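Local coordinates for aldehyde dehydrogenase family protein (Pseudomonas syringae pv. tomato, PDB 5IUW) that probably oxidises aldehydes to carboxylic acids with NAD(P)+ as cofactor, and binds NAD and indole-3-acetate side by side in its active site, at residues Leu107-Pro112 with Asn168-Met173. Sequence-based numbering, arbitrary orientation.
With IAC (1H-indol-3-ylacetic acid), chain D; NAD (nicotinamide-adenine-dinucleotide), chain C.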
loop_
_atom_site.group_PDB
_atom_site.type_symbol
_atom_site.label_atom_id
_atom_site.label_comp_id
_atom_site.label_asym_id
_atom_site.label_seq_id
_atom_site.Cartn_x
_atom_site.Cartn_y
_atom_site.Cartn_z
ATOM N N LEU A 107 -18.829 38.337 -5.023
ATOM C CA LEU A 107 -18.681 39.610 -5.726
ATOM C C LEU A 107 -17.767 39.480 -6.942
ATOM O O LEU A 107 -17.975 40.116 -7.971
ATOM C CB LEU A 107 -18.131 40.681 -4.793
ATOM C CG LEU A 107 -19.038 41.159 -3.661
ATOM C CD1 LEU A 107 -18.256 42.063 -2.738
ATOM C CD2 LEU A 107 -20.265 41.876 -4.211
ATOM N N ASP A 108 -16.750 38.649 -6.807
ATOM C CA ASP A 108 -15.708 38.535 -7.820
ATOM C C ASP A 108 -16.213 37.822 -9.082
ATOM O O ASP A 108 -15.874 38.222 -10.199
ATOM C CB ASP A 108 -14.502 37.794 -7.225
ATOM C CG ASP A 108 -13.206 38.071 -7.961
ATOM O OD1 ASP A 108 -13.231 38.804 -8.982
ATOM O OD2 ASP A 108 -12.163 37.527 -7.511
ATOM N N MET A 109 -17.025 36.773 -8.926
ATOM C CA MET A 109 -17.426 36.001 -10.111
ATOM C C MET A 109 -18.900 35.604 -10.166
ATOM O O MET A 109 -19.306 34.863 -11.067
ATOM C CB MET A 109 -16.546 34.746 -10.253
ATOM C CG MET A 109 -16.409 33.898 -8.999
ATOM S SD MET A 109 -17.850 32.904 -8.646
ATOM C CE MET A 109 -18.044 31.934 -10.166
ATOM N N GLY A 110 -19.692 36.081 -9.209
ATOM C CA GLY A 110 -21.141 36.022 -9.326
ATOM C C GLY A 110 -21.909 34.821 -8.795
ATOM O O GLY A 110 -23.124 34.774 -8.919
ATOM N N LYS A 111 -21.228 33.848 -8.205
ATOM C CA LYS A 111 -21.955 32.704 -7.664
ATOM C C LYS A 111 -22.732 33.112 -6.407
ATOM O O LYS A 111 -22.362 34.049 -5.720
ATOM C CB LYS A 111 -21.002 31.541 -7.383
ATOM C CG LYS A 111 -20.164 31.688 -6.150
ATOM C CD LYS A 111 -19.506 30.362 -5.820
ATOM C CE LYS A 111 -18.530 29.991 -6.912
ATOM N NZ LYS A 111 -18.176 28.565 -6.918
ATOM N N PRO A 112 -23.841 32.426 -6.133
ATOM C CA PRO A 112 -24.703 32.797 -5.012
ATOM C C PRO A 112 -23.963 32.732 -3.683
ATOM O O PRO A 112 -23.146 31.842 -3.489
ATOM C CB PRO A 112 -25.816 31.754 -5.063
ATOM C CG PRO A 112 -25.804 31.249 -6.452
ATOM C CD PRO A 112 -24.382 31.291 -6.892
ATOM N N ASN A 168 -14.174 29.472 -11.968
ATOM C CA ASN A 168 -15.493 28.970 -11.587
ATOM C C ASN A 168 -15.598 28.525 -10.114
ATOM O O ASN A 168 -16.637 28.705 -9.487
ATOM C CB ASN A 168 -15.928 27.846 -12.525
ATOM C CG ASN A 168 -15.030 26.633 -12.459
ATOM O OD1 ASN A 168 -13.825 26.736 -12.240
ATOM N ND2 ASN A 168 -15.622 25.462 -12.675
ATOM N N PHE A 169 -14.539 27.945 -9.570
ATOM C CA PHE A 169 -14.432 27.750 -8.129
ATOM C C PHE A 169 -13.059 28.260 -7.703
ATOM O O PHE A 169 -12.135 27.465 -7.523
ATOM C CB PHE A 169 -14.588 26.279 -7.727
ATOM C CG PHE A 169 -15.937 25.687 -8.018
ATOM C CD1 PHE A 169 -16.935 25.692 -7.060
ATOM C CD2 PHE A 169 -16.197 25.085 -9.243
ATOM C CE1 PHE A 169 -18.174 25.130 -7.321
ATOM C CE2 PHE A 169 -17.430 24.514 -9.513
ATOM C CZ PHE A 169 -18.423 24.539 -8.552
ATOM N N PRO A 170 -12.913 29.583 -7.563
ATOM C CA PRO A 170 -11.602 30.224 -7.380
ATOM C C PRO A 170 -10.838 29.698 -6.160
ATOM O O PRO A 170 -9.709 29.235 -6.286
ATOM C CB PRO A 170 -11.953 31.710 -7.186
ATOM C CG PRO A 170 -13.316 31.868 -7.761
ATOM C CD PRO A 170 -14.017 30.559 -7.546
ATOM N N LEU A 171 -11.454 29.763 -4.989
ATOM C CA LEU A 171 -10.751 29.351 -3.783
ATOM C C LEU A 171 -10.613 27.834 -3.691
ATOM O O LEU A 171 -9.560 27.325 -3.322
ATOM C CB LEU A 171 -11.453 29.893 -2.537
ATOM C CG LEU A 171 -10.763 29.520 -1.220
ATOM C CD1 LEU A 171 -9.298 29.945 -1.216
ATOM C CD2 LEU A 171 -11.470 30.140 -0.059
ATOM N N MET A 172 -11.677 27.114 -4.025
ATOM C CA MET A 172 -11.646 25.673 -3.906
ATOM C C MET A 172 -10.606 25.049 -4.847
ATOM O O MET A 172 -9.876 24.151 -4.435
ATOM C CB MET A 172 -13.022 25.077 -4.167
ATOM C CG MET A 172 -13.181 23.680 -3.590
ATOM S SD MET A 172 -14.619 22.807 -4.209
ATOM C CE MET A 172 -15.925 23.905 -3.719
ATOM N N MET A 173 -10.522 25.534 -6.088
ATOM C CA MET A 173 -9.561 24.974 -7.043
ATOM C C MET A 173 -8.137 25.300 -6.617
ATOM O O MET A 173 -7.246 24.483 -6.795
ATOM C CB MET A 173 -9.800 25.488 -8.476
ATOM C CG MET A 173 -11.029 24.914 -9.180
ATOM S SD MET A 173 -11.032 23.119 -9.187
ATOM C CE MET A 173 -12.167 22.747 -7.847
HETATM C C IAC D . -17.480 19.403 -7.224
HETATM C C1 IAC D . -17.002 20.655 -7.468
HETATM C C2 IAC D . -17.361 21.739 -6.625
HETATM C C3 IAC D . -18.206 21.516 -5.547
HETATM C C4 IAC D . -18.699 20.238 -5.294
HETATM C C5 IAC D . -18.345 19.179 -6.117
HETATM C C7 IAC D . -16.190 20.592 -8.594
HETATM C C8 IAC D . -16.169 19.291 -9.051
HETATM C C17 IAC D . -15.471 21.772 -9.185
HETATM C C18 IAC D . -15.032 21.471 -10.593
HETATM N N IAC D . -16.960 18.550 -8.211
HETATM O O2 IAC D . -15.645 21.972 -11.573
HETATM O O3 IAC D . -14.028 20.734 -10.750
HETATM P PA NAD C . -8.828 29.142 -19.236
HETATM O O1A NAD C . -8.036 27.994 -19.811
HETATM O O2A NAD C . -9.096 30.166 -20.284
HETATM O O5B NAD C . -7.950 29.829 -18.089
HETATM C C5B NAD C . -7.619 29.051 -16.919
HETATM C C4B NAD C . -6.257 29.589 -16.360
HETATM O O4B NAD C . -5.321 29.495 -17.273
HETATM C C3B NAD C . -6.407 31.062 -16.038
HETATM O O3B NAD C . -5.784 31.336 -14.863
HETATM C C2B NAD C . -5.710 31.727 -17.258
HETATM O O2B NAD C . -5.348 33.143 -16.930
HETATM C C1B NAD C . -4.700 30.953 -17.489
HETATM N N9A NAD C . -4.180 31.104 -18.843
HETATM C C8A NAD C . -4.859 31.520 -19.934
HETATM N N7A NAD C . -3.994 31.540 -20.978
HETATM C C5A NAD C . -2.774 31.126 -20.534
HETATM C C6A NAD C . -1.558 30.953 -21.170
HETATM N N6A NAD C . -1.254 31.179 -22.521
HETATM N N1A NAD C . -0.479 30.527 -20.503
HETATM C C2A NAD C . -0.600 30.259 -19.181
HETATM N N3A NAD C . -1.797 30.428 -18.535
HETATM C C4A NAD C . -2.883 30.855 -19.219
HETATM O O3 NAD C . -10.165 28.551 -18.640
HETATM P PN NAD C . -11.326 29.395 -17.888
HETATM O O1N NAD C . -11.634 30.616 -18.712
HETATM O O2N NAD C . -10.793 29.817 -16.542
HETATM O O5D NAD C . -12.672 28.530 -17.829
HETATM C C5D NAD C . -12.833 27.360 -17.032
HETATM C C4D NAD C . -12.390 26.044 -17.794
HETATM O O4D NAD C . -11.781 25.336 -16.897
HETATM C C3D NAD C . -13.534 25.160 -18.279
HETATM O O3D NAD C . -13.250 24.562 -19.477
HETATM C C2D NAD C . -13.652 24.072 -17.176
HETATM O O2D NAD C . -14.260 22.788 -17.692
HETATM C C1D NAD C . -12.459 23.879 -16.813
HETATM N N1N NAD C . -12.435 23.378 -15.450
HETATM C C2N NAD C . -11.885 22.137 -15.188
HETATM C C3N NAD C . -11.872 21.652 -13.876
HETATM C C7N NAD C . -11.277 20.274 -13.584
HETATM O O7N NAD C . -11.067 19.500 -14.500
HETATM N N7N NAD C . -10.988 19.897 -12.280
HETATM C C4N NAD C . -12.402 22.417 -12.844
HETATM C C5N NAD C . -12.943 23.662 -13.107
HETATM C C6N NAD C . -12.958 24.145 -14.423
#
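The Phe169 ring separates Lys111 from the bound indoleacetate. IAC C2 sits 3.5 Å above one ring face, offset toward the rim, while the Lys111 ammonium approaches obliquely, NZ lying 3.1 Å from Phe169 CD1. The Asn168 amide lies beside the nicotinamide, its plane nearly perpendicular to that ring, with ND2 3.3 Å from NAD C5N.

Lys111 reaches segment 168-173 through a backbone acceptor: NZ donates to Asn168 O at 3.0 Å, in the carbonyl plane, with a C=O...N angle of 150°. Its chain, bent at chi3 (65°), crosses the Phe169 side chain at about a right angle. Asp120 of helix 113-134 forms a salt bridge with the same NZ, and Asn297 ND2 bonds Asn168 O, so the buried charge has an anionic partner and the carbonyl two donors.

Met109 folds back at chi2 and chi3, bringing CE to 3.6 Å from Asn168 O and CG to 3.9 Å from Pro170 CG. It thereby meets the first turn of helix 170-183 through Pro170. Asn168 ND2 bonds Glu300 O, which would help fix the amide's rotation. Holding Asn168 O suggests a second-shell role for Lys111, probably positioning the peptide between Asn168 and Phe169, which both bind indoleacetate.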